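Local coordinates for protein lectin CEL-IV, C-type (Cucumaria echinata, PDB 3ALU) that binds galactose-containing sugars such as raffinose through a calcium ion, as a tetrameric C-type lectin carrying an EPN recognition motif, at residues I54-K68 / A123-A135. Residues are numbered along the deposited sequence; the frame is centred on the assembly and turned at random.
Sequences IHSAESQAFLTELVK and AIAAGDYSRGFWA. With FRU (beta-D-fructofuranose), chain E; GLA (alpha-D-galactopyranose), chain B.
Lys68 reaches from helix 57-70 across Ala126 to the charged end of the 126-131 loop. From CB, which points past the loop rather than at it, CG passes the methyl of Ala126, and CD and CE run alongside that residue's carbonyl, Lys68 CD 3.9 Å from Ala126 O. A bend about CG-CD (chi3 62°) sets CE, and NZ extends from it to the Asp128/Arg131 pair. No direct salt bridge forms, since Lys68 NZ stays 4.2 Å from Asp128 OD2; instead one water accepts from NZ and donates to both Ala126 O and Asp128 OD2, and a second links NZ to OD2. Asp128 OD2 also sits above one face of the Arg131 guanidinium, toward its rim, 3.4 Å from Arg131 NH1, a purely electrostatic pairing that probably offsets the closeness of Lys68 NZ and Arg131 NH1 (3.7 Å).

One turn back, Thr64 OG1 donates to Gln60 O (2.9 Å), approaching from the face opposite Thr64 N. The same hydroxyl accepts from a water that also donates to Arg131 O, tying the helix to the type I' turn 130-133. The backbone comes close at Gly132, whose CA lies 3.7 Å from Thr64 OG1.

Deeper in, apolar side chains accompany the amide of Gln60, which lies between the Trp134 indole and the Gly132 carbonyl. Val67 CG1, anti to its own backbone N (chi1 172°), presses on Ala126 CB at 3.5 Å, while Ile124 CD1 touches both Leu63 CB and Ile54 CD1. Ile54 CB and CD1 pack on Trp134 CZ2, and Ile85 of strand 82-89 lines this core. The arrangement is the packing of a C-type lectin domain helix against the hairpin of strands 120-125 and 134-137, whose connecting loop carries Tyr129, a hydrogen-bond partner of the bound fructose.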
ATOM      1  N   ILE A  54     -21.670  -2.753   4.452  1.00 12.70           N
ATOM      2  CA  ILE A  54     -21.772  -2.127   3.114  1.00 12.40           C
ATOM      3  C   ILE A  54     -22.330  -0.739   3.344  1.00 13.00           C
ATOM      4  O   ILE A  54     -23.367  -0.611   4.033  1.00 12.77           O
ATOM      5  CB  ILE A  54     -22.688  -2.950   2.178  1.00 11.69           C
ATOM      6  CG1 ILE A  54     -22.184  -4.422   2.079  1.00 12.56           C
ATOM      7  CG2 ILE A  54     -22.815  -2.276   0.787  1.00 10.80           C
ATOM      8  CD1 ILE A  54     -23.110  -5.389   1.308  1.00 11.69           C
ATOM      9  N   HIS A  55     -21.664   0.287   2.789  1.00 12.63           N
ATOM     10  CA  HIS A  55     -21.989   1.679   3.188  1.00 13.66           C
ATOM     11  C   HIS A  55     -22.270   2.625   2.051  1.00 14.40           C
ATOM     12  O   HIS A  55     -22.461   3.835   2.267  1.00 14.83           O
ATOM     13  CB  HIS A  55     -20.889   2.207   4.073  1.00 14.20           C
ATOM     14  CG  HIS A  55     -20.832   1.463   5.348  1.00 14.49           C
ATOM     15  ND1 HIS A  55     -19.931   0.437   5.578  1.00 19.26           N
ATOM     16  CD2 HIS A  55     -21.668   1.487   6.401  1.00 10.86           C
ATOM     17  CE1 HIS A  55     -20.173  -0.081   6.770  1.00 14.00           C
ATOM     18  NE2 HIS A  55     -21.226   0.528   7.285  1.00 18.85           N
ATOM     19  N   SER A  56     -22.331   2.077   0.848  1.00 13.09           N
ATOM     20  CA  SER A  56     -22.608   2.896  -0.344  1.00 14.14           C
ATOM     21  C   SER A  56     -23.024   2.041  -1.524  1.00 13.84           C
ATOM     22  O   SER A  56     -22.766   0.820  -1.557  1.00 14.15           O
ATOM     23  CB  SER A  56     -21.379   3.759  -0.742  1.00 15.10           C
ATOM     24  OG  SER A  56     -20.379   2.952  -1.375  1.00 16.12           O
ATOM     25  N   ALA A  57     -23.656   2.692  -2.520  1.00 13.94           N
ATOM     26  CA  ALA A  57     -24.039   2.037  -3.744  1.00 14.56           C
ATOM     27  C   ALA A  57     -22.834   1.452  -4.493  1.00 12.97           C
ATOM     28  O   ALA A  57     -22.938   0.397  -5.095  1.00 14.06           O
ATOM     29  CB  ALA A  57     -24.777   3.030  -4.655  1.00 14.65           C
ATOM     30  N   GLU A  58     -21.720   2.185  -4.485  1.00 14.32           N
ATOM     31  CA  GLU A  58     -20.490   1.712  -5.095  1.00 15.47           C
ATOM     32  C   GLU A  58     -19.946   0.483  -4.386  1.00 14.99           C
ATOM     33  O   GLU A  58     -19.468  -0.428  -5.042  1.00 15.18           O
ATOM     34  CB  GLU A  58     -19.439   2.805  -5.027  1.00 17.11           C
ATOM     35  CG  GLU A  58     -19.731   3.942  -5.986  1.00 24.65           C
ATOM     36  CD  GLU A  58     -18.539   4.858  -6.182  1.00 33.74           C
ATOM     37  OE1 GLU A  58     -18.586   5.654  -7.150  1.00 38.96           O
ATOM     38  OE2 GLU A  58     -17.553   4.778  -5.387  1.00 36.08           O
ATOM     39  N   SER A  59     -19.963   0.479  -3.054  1.00 13.97           N
ATOM     40  CA  SER A  59     -19.494  -0.736  -2.319  1.00 14.33           C
ATOM     41  C   SER A  59     -20.429  -1.898  -2.631  1.00 13.55           C
ATOM     42  O   SER A  59     -19.979  -3.033  -2.837  1.00 12.84           O
ATOM     43  CB  SER A  59     -19.482  -0.498  -0.800  1.00 14.12           C
ATOM     44  OG  SER A  59     -18.502   0.485  -0.457  1.00 23.67           O
ATOM     45  N   GLN A  60     -21.733  -1.635  -2.719  1.00 11.97           N
ATOM     46  CA  GLN A  60     -22.672  -2.680  -3.030  1.00 11.20           C
ATOM     47  C   GLN A  60     -22.359  -3.231  -4.412  1.00 13.31           C
ATOM     48  O   GLN A  60     -22.426  -4.440  -4.621  1.00 14.00           O
ATOM     49  CB  GLN A  60     -24.130  -2.125  -2.965  1.00 12.86           C
ATOM     50  CG  GLN A  60     -25.202  -3.060  -3.551  1.00 13.44           C
ATOM     51  CD  GLN A  60     -25.352  -4.376  -2.838  1.00 13.01           C
ATOM     52  OE1 GLN A  60     -25.938  -5.314  -3.387  1.00 20.15           O
ATOM     53  NE2 GLN A  60     -24.875  -4.448  -1.610  1.00  9.61           N
ATOM     54  N   ALA A  61     -22.055  -2.340  -5.358  1.00 12.58           N
ATOM     55  CA  ALA A  61     -21.761  -2.768  -6.718  1.00 13.24           C
ATOM     56  C   ALA A  61     -20.489  -3.614  -6.723  1.00 12.86           C
ATOM     57  O   ALA A  61     -20.435  -4.615  -7.435  1.00 13.99           O
ATOM     58  CB  ALA A  61     -21.598  -1.587  -7.654  1.00 12.99           C
ATOM     59  N   PHE A  62     -19.504  -3.200  -5.939  1.00 13.46           N
ATOM     60  CA  PHE A  62     -18.227  -3.941  -5.898  1.00 12.77           C
ATOM     61  C   PHE A  62     -18.462  -5.355  -5.351  1.00 12.66           C
ATOM     62  O   PHE A  62     -17.999  -6.345  -5.939  1.00 13.16           O
ATOM     63  CB  PHE A  62     -17.184  -3.242  -5.053  1.00 12.92           C
ATOM     64  CG  PHE A  62     -16.026  -4.138  -4.738  1.00 12.68           C
ATOM     65  CD1 PHE A  62     -15.879  -4.679  -3.467  1.00 16.10           C
ATOM     66  CD2 PHE A  62     -15.121  -4.458  -5.722  1.00 17.10           C
ATOM     67  CE1 PHE A  62     -14.815  -5.548  -3.191  1.00 18.62           C
ATOM     68  CE2 PHE A  62     -14.072  -5.303  -5.457  1.00 17.20           C
ATOM     69  CZ  PHE A  62     -13.922  -5.859  -4.216  1.00 18.55           C
ATOM     70  N   LEU A  63     -19.162  -5.457  -4.224  1.00 12.45           N
ATOM     71  CA  LEU A  63     -19.385  -6.790  -3.640  1.00 12.47           C
ATOM     72  C   LEU A  63     -20.240  -7.708  -4.507  1.00 12.54           C
ATOM     73  O   LEU A  63     -19.999  -8.915  -4.575  1.00 12.26           O
ATOM     74  CB  LEU A  63     -19.884  -6.717  -2.189  1.00 11.66           C
ATOM     75  CG  LEU A  63     -18.925  -6.016  -1.211  1.00 12.52           C
ATOM     76  CD1 LEU A  63     -19.585  -5.764   0.136  1.00 16.08           C
ATOM     77  CD2 LEU A  63     -17.558  -6.875  -1.013  1.00 14.76           C
ATOM     78  N   THR A  64     -21.222  -7.130  -5.211  1.00 12.92           N
ATOM     79  CA  THR A  64     -22.005  -7.905  -6.150  1.00 13.50           C
ATOM     80  C   THR A  64     -21.107  -8.476  -7.275  1.00 13.93           C
ATOM     81  O   THR A  64     -21.232  -9.667  -7.627  1.00 15.50           O
ATOM     82  CB  THR A  64     -23.126  -7.055  -6.753  1.00 14.65           C
ATOM     83  OG1 THR A  64     -23.982  -6.671  -5.682  1.00 15.84           O
ATOM     84  CG2 THR A  64     -23.940  -7.893  -7.726  1.00 15.92           C
ATOM     85  N   GLU A  65     -20.198  -7.633  -7.773  1.00 14.71           N
ATOM     86  CA  GLU A  65     -19.328  -8.025  -8.874  1.00 15.49           C
ATOM     87  C   GLU A  65     -18.358  -9.089  -8.332  1.00 14.70           C
ATOM     88  O   GLU A  65     -18.037 -10.058  -9.043  1.00 16.06           O
ATOM     89  CB  GLU A  65     -18.573  -6.829  -9.432  1.00 16.52           C
ATOM     90  CG  GLU A  65     -17.642  -7.240 -10.588  1.00 22.06           C
ATOM     91  CD  GLU A  65     -17.227  -6.096 -11.515  1.00 30.18           C
ATOM     92  OE1 GLU A  65     -17.185  -4.919 -11.081  1.00 34.80           O
ATOM     93  OE2 GLU A  65     -16.914  -6.403 -12.686  1.00 33.71           O
ATOM     94  N   LEU A  66     -17.914  -8.926  -7.093  1.00 14.71           N
ATOM     95  CA  LEU A  66     -17.077  -9.947  -6.459  1.00 15.08           C
ATOM     96  C   LEU A  66     -17.779 -11.299  -6.444  1.00 15.53           C
ATOM     97  O   LEU A  66     -17.201 -12.348  -6.860  1.00 15.79           O
ATOM     98  CB  LEU A  66     -16.630  -9.519  -5.059  1.00 14.69           C
ATOM     99  CG  LEU A  66     -15.735 -10.527  -4.297  1.00 16.40           C
ATOM    100  CD1 LEU A  66     -14.468 -10.906  -5.065  1.00 17.81           C
ATOM    101  CD2 LEU A  66     -15.402  -9.992  -2.902  1.00 18.18           C
ATOM    102  N   VAL A  67     -19.044 -11.305  -6.013  1.00 14.02           N
ATOM    103  CA  VAL A  67     -19.777 -12.556  -5.955  1.00 14.32           C
ATOM    104  C   VAL A  67     -20.054 -13.124  -7.348  1.00 15.02           C
ATOM    105  O   VAL A  67     -19.831 -14.340  -7.592  1.00 15.91           O
ATOM    106  CB  VAL A  67     -21.100 -12.387  -5.147  1.00 13.50           C
ATOM    107  CG1 VAL A  67     -21.979 -13.635  -5.252  1.00 14.09           C
ATOM    108  CG2 VAL A  67     -20.803 -12.071  -3.688  1.00 13.07           C
ATOM    109  N   LYS A  68     -20.519 -12.277  -8.270  1.00 15.04           N
ATOM    110  CA  LYS A  68     -20.962 -12.790  -9.555  1.00 16.57           C
ATOM    111  C   LYS A  68     -19.800 -13.223 -10.406  1.00 16.38           C
ATOM    112  O   LYS A  68     -19.931 -14.212 -11.130  1.00 19.33           O
ATOM    113  CB  LYS A  68     -21.838 -11.801 -10.304  1.00 16.89           C
ATOM    114  CG  LYS A  68     -23.200 -11.620  -9.603  1.00 18.85           C
ATOM    115  CD  LYS A  68     -24.172 -10.814 -10.440  1.00 22.76           C
ATOM    116  CE  LYS A  68     -24.483 -11.493 -11.761  1.00 24.47           C
ATOM    117  NZ  LYS A  68     -25.459 -10.650 -12.535  1.00 24.66           N
ATOM    118  N   ALA A 123     -28.323 -11.108   3.376  1.00 11.93           N
ATOM    119  CA  ALA A 123     -27.427 -11.779   2.452  1.00 12.16           C
ATOM    120  C   ALA A 123     -27.514 -11.068   1.126  1.00 13.35           C
ATOM    121  O   ALA A 123     -28.608 -10.631   0.681  1.00 13.36           O
ATOM    122  CB  ALA A 123     -27.834 -13.242   2.268  1.00 11.82           C
ATOM    123  N   ILE A 124     -26.374 -10.958   0.458  1.00 12.62           N
ATOM    124  CA  ILE A 124     -26.367 -10.549  -0.953  1.00 12.22           C
ATOM    125  C   ILE A 124     -27.007 -11.676  -1.730  1.00 13.27           C
ATOM    126  O   ILE A 124     -26.577 -12.827  -1.634  1.00 14.78           O
ATOM    127  CB  ILE A 124     -24.909 -10.294  -1.447  1.00 11.81           C
ATOM    128  CG1 ILE A 124     -24.431  -8.937  -0.898  1.00 13.87           C
ATOM    129  CG2 ILE A 124     -24.803 -10.355  -3.008  1.00 11.27           C
ATOM    130  CD1 ILE A 124     -22.912  -8.662  -1.102  1.00 15.70           C
ATOM    131  N   ALA A 125     -28.054 -11.369  -2.483  1.00 13.59           N
ATOM    132  CA  ALA A 125     -28.732 -12.409  -3.247  1.00 13.73           C
ATOM    133  C   ALA A 125     -28.320 -12.193  -4.701  1.00 14.58           C
ATOM    134  O   ALA A 125     -28.871 -11.342  -5.386  1.00 14.71           O
ATOM    135  CB  ALA A 125     -30.261 -12.304  -3.036  1.00 13.55           C
ATOM    136  N   ALA A 126     -27.325 -12.947  -5.186  1.00 12.88           N
ATOM    137  CA  ALA A 126     -26.725 -12.618  -6.484  1.00 13.86           C
ATOM    138  C   ALA A 126     -27.401 -13.231  -7.692  1.00 13.72           C
ATOM    139  O   ALA A 126     -26.978 -12.987  -8.854  1.00 14.97           O
ATOM    140  CB  ALA A 126     -25.212 -13.001  -6.494  1.00 13.41           C
ATOM    141  N   GLY A 127     -28.419 -14.058  -7.441  1.00 14.62           N
ATOM    142  CA  GLY A 127     -29.251 -14.563  -8.531  1.00 16.79           C
ATOM    143  C   GLY A 127     -29.925 -13.453  -9.300  1.00 17.92           C
ATOM    144  O   GLY A 127     -30.037 -12.315  -8.822  1.00 17.98           O
ATOM    145  N   ASP A 128     -30.425 -13.779 -10.486  1.00 16.95           N
ATOM    146  CA  ASP A 128     -30.977 -12.760 -11.377  1.00 18.22           C
ATOM    147  C   ASP A 128     -32.255 -12.101 -10.875  1.00 18.40           C
ATOM    148  O   ASP A 128     -32.574 -11.021 -11.329  1.00 18.29           O
ATOM    149  CB  ASP A 128     -31.204 -13.303 -12.784  1.00 19.10           C
ATOM    150  CG  ASP A 128     -29.923 -13.579 -13.517  1.00 20.50           C
ATOM    151  OD1 ASP A 128     -29.984 -14.321 -14.503  1.00 23.23           O
ATOM    152  OD2 ASP A 128     -28.861 -13.055 -13.138  1.00 22.37           O
ATOM    153  N   TYR A 129     -32.944 -12.725  -9.927  1.00 18.54           N
ATOM    154  CA  TYR A 129     -34.175 -12.120  -9.384  1.00 18.46           C
ATOM    155  C   TYR A 129     -33.839 -10.821  -8.649  1.00 17.51           C
ATOM    156  O   TYR A 129     -34.597  -9.861  -8.671  1.00 17.87           O
ATOM    157  CB  TYR A 129     -34.884 -13.106  -8.441  1.00 20.11           C
ATOM    158  CG  TYR A 129     -36.195 -12.561  -7.933  1.00 20.86           C
ATOM    159  CD1 TYR A 129     -37.253 -12.364  -8.816  1.00 25.04           C
ATOM    160  CD2 TYR A 129     -36.358 -12.230  -6.594  1.00 22.61           C
ATOM    161  CE1 TYR A 129     -38.456 -11.825  -8.388  1.00 22.95           C
ATOM    162  CE2 TYR A 129     -37.583 -11.689  -6.139  1.00 21.08           C
ATOM    163  CZ  TYR A 129     -38.613 -11.522  -7.055  1.00 23.38           C
ATOM    164  OH  TYR A 129     -39.818 -11.004  -6.662  1.00 26.40           O
ATOM    165  N   SER A 130     -32.690 -10.811  -7.979  1.00 16.29           N
ATOM    166  CA  SER A 130     -32.340  -9.756  -7.010  1.00 15.03           C
ATOM    167  C   SER A 130     -31.124  -8.932  -7.415  1.00 14.26           C
ATOM    168  O   SER A 130     -30.929  -7.806  -6.919  1.00 14.76           O
ATOM    169  CB  SER A 130     -32.109 -10.447  -5.647  1.00 16.55           C
ATOM    170  OG  SER A 130     -31.546 -11.775  -5.869  1.00 18.40           O
ATOM    171  N   ARG A 131     -30.325  -9.465  -8.347  1.00 13.12           N
ATOM    172  CA  ARG A 131     -29.166  -8.736  -8.917  1.00 14.16           C
ATOM    173  C   ARG A 131     -28.187  -8.245  -7.856  1.00 13.34           C
ATOM    174  O   ARG A 131     -27.561  -7.198  -8.009  1.00 14.72           O
ATOM    175  CB  ARG A 131     -29.649  -7.561  -9.791  1.00 14.29           C
ATOM    176  CG  ARG A 131     -30.507  -7.982 -10.977  1.00 16.01           C
ATOM    177  CD  ARG A 131     -29.649  -8.557 -12.096  1.00 16.69           C
ATOM    178  NE  ARG A 131     -30.472  -9.161 -13.158  1.00 16.88           N
ATOM    179  CZ  ARG A 131     -29.960  -9.814 -14.199  1.00 18.11           C
ATOM    180  NH1 ARG A 131     -28.635  -9.888 -14.344  1.00 19.28           N
ATOM    181  NH2 ARG A 131     -30.765 -10.354 -15.100  1.00 19.86           N
ATOM    182  N   GLY A 132     -28.036  -9.043  -6.797  1.00 12.81           N
ATOM    183  CA  GLY A 132     -27.074  -8.744  -5.712  1.00 12.80           C
ATOM    184  C   GLY A 132     -27.687  -7.989  -4.534  1.00 11.82           C
ATOM    185  O   GLY A 132     -27.107  -7.918  -3.445  1.00 12.81           O
ATOM    186  N   PHE A 133     -28.841  -7.347  -4.721  1.00 11.65           N
ATOM    187  CA  PHE A 133     -29.408  -6.641  -3.595  1.00 11.68           C
ATOM    188  C   PHE A 133     -29.848  -7.637  -2.520  1.00 11.68           C
ATOM    189  O   PHE A 133     -29.938  -8.866  -2.787  1.00 12.51           O
ATOM    190  CB  PHE A 133     -30.584  -5.755  -4.102  1.00 12.20           C
ATOM    191  CG  PHE A 133     -30.121  -4.625  -4.969  1.00 13.97           C
ATOM    192  CD1 PHE A 133     -30.436  -4.606  -6.332  1.00 14.99           C
ATOM    193  CD2 PHE A 133     -29.335  -3.606  -4.443  1.00 16.15           C
ATOM    194  CE1 PHE A 133     -29.990  -3.551  -7.149  1.00 16.82           C
ATOM    195  CE2 PHE A 133     -28.872  -2.560  -5.252  1.00 19.44           C
ATOM    196  CZ  PHE A 133     -29.199  -2.560  -6.621  1.00 16.32           C
ATOM    197  N   TRP A 134     -30.132  -7.136  -1.321  1.00 12.49           N
ATOM    198  CA  TRP A 134     -30.146  -8.032  -0.152  1.00 12.92           C
ATOM    199  C   TRP A 134     -31.501  -8.682   0.108  1.00 14.72           C
ATOM    200  O   TRP A 134     -32.556  -8.047  -0.085  1.00 13.85           O
ATOM    201  CB  TRP A 134     -29.715  -7.326   1.132  1.00 12.96           C
ATOM    202  CG  TRP A 134     -28.552  -6.418   1.002  1.00 12.05           C
ATOM    203  CD1 TRP A 134     -27.520  -6.538   0.121  1.00 11.86           C
ATOM    204  CD2 TRP A 134     -28.293  -5.265   1.797  1.00 12.32           C
ATOM    205  NE1 TRP A 134     -26.634  -5.500   0.310  1.00 10.66           N
ATOM    206  CE2 TRP A 134     -27.072  -4.707   1.342  1.00 11.78           C
ATOM    207  CE3 TRP A 134     -28.956  -4.662   2.901  1.00 10.28           C
ATOM    208  CZ2 TRP A 134     -26.513  -3.514   1.890  1.00 11.43           C
ATOM    209  CZ3 TRP A 134     -28.402  -3.482   3.450  1.00 12.84           C
ATOM    210  CH2 TRP A 134     -27.188  -2.918   2.940  1.00 13.03           C
ATOM    211  N   ALA A 135     -31.444  -9.913   0.602  1.00 14.09           N
ATOM    212  CA  ALA A 135     -32.625 -10.598   1.140  1.00 14.91           C
ATOM    213  C   ALA A 135     -32.385 -10.822   2.616  1.00 14.80           C
ATOM    214  O   ALA A 135     -31.230 -11.001   3.032  1.00 13.64           O
ATOM    215  CB  ALA A 135     -32.833 -11.949   0.447  1.00 17.04           C
TER
HETATM  216  C1  FRU E   1     -41.531 -14.414  -7.221  1.00 41.41           C
HETATM  217  C2  FRU E   1     -41.544 -14.738  -5.719  1.00 41.57           C
HETATM  218  C3  FRU E   1     -42.967 -14.703  -5.150  1.00 40.29           C
HETATM  219  C4  FRU E   1     -42.733 -14.393  -3.679  1.00 40.51           C
HETATM  220  C5  FRU E   1     -41.448 -13.563  -3.658  1.00 41.12           C
HETATM  221  C6  FRU E   1     -40.523 -14.040  -2.544  1.00 40.26           C
HETATM  222  O1  FRU E   1     -42.048 -13.092  -7.443  1.00 41.72           O
HETATM  223  O2  FRU E   1     -40.954 -16.032  -5.481  1.00 40.38           O
HETATM  224  O3  FRU E   1     -43.688 -15.929  -5.341  1.00 39.32           O
HETATM  225  O4  FRU E   1     -43.832 -13.685  -3.080  1.00 39.43           O
HETATM  226  O5  FRU E   1     -40.819 -13.749  -4.944  1.00 40.73           O
HETATM  227  O6  FRU E   1     -40.684 -13.199  -1.403  1.00 41.67           O
HETATM  228  C1  GLA B   3     -37.906 -16.406   0.026  1.00 28.74           C
HETATM  229  C2  GLA B   3     -38.404 -15.200   0.834  1.00 25.73           C
HETATM  230  C3  GLA B   3     -37.813 -13.881   0.363  1.00 22.26           C
HETATM  231  C4  GLA B   3     -36.281 -13.953   0.309  1.00 21.18           C
HETATM  232  C5  GLA B   3     -35.862 -15.210  -0.481  1.00 23.42           C
HETATM  233  C6  GLA B   3     -34.339 -15.414  -0.515  1.00 23.53           C
HETATM  234  O2  GLA B   3     -39.839 -15.087   0.723  1.00 25.36           O
HETATM  235  O3  GLA B   3     -38.250 -12.830   1.238  1.00 18.19           O
HETATM  236  O4  GLA B   3     -35.815 -14.044   1.660  1.00 19.04           O
HETATM  237  O5  GLA B   3     -36.447 -16.396   0.088  1.00 27.20           O
HETATM  238  O6  GLA B   3     -33.904 -15.682   0.821  1.00 23.22           O
HETATM  239  O   HOH W   1     -26.470  -5.175  -6.285  1.00 18.50           O
HETATM  240  O   HOH W   2     -26.400  -7.682 -13.603  1.00 10.99           O
HETATM  241  O   HOH W   3     -27.711 -11.600 -11.004  1.00 20.77           O
HETATM  242  O   HOH W   4     -26.433 -12.427 -14.556  1.00 25.71           O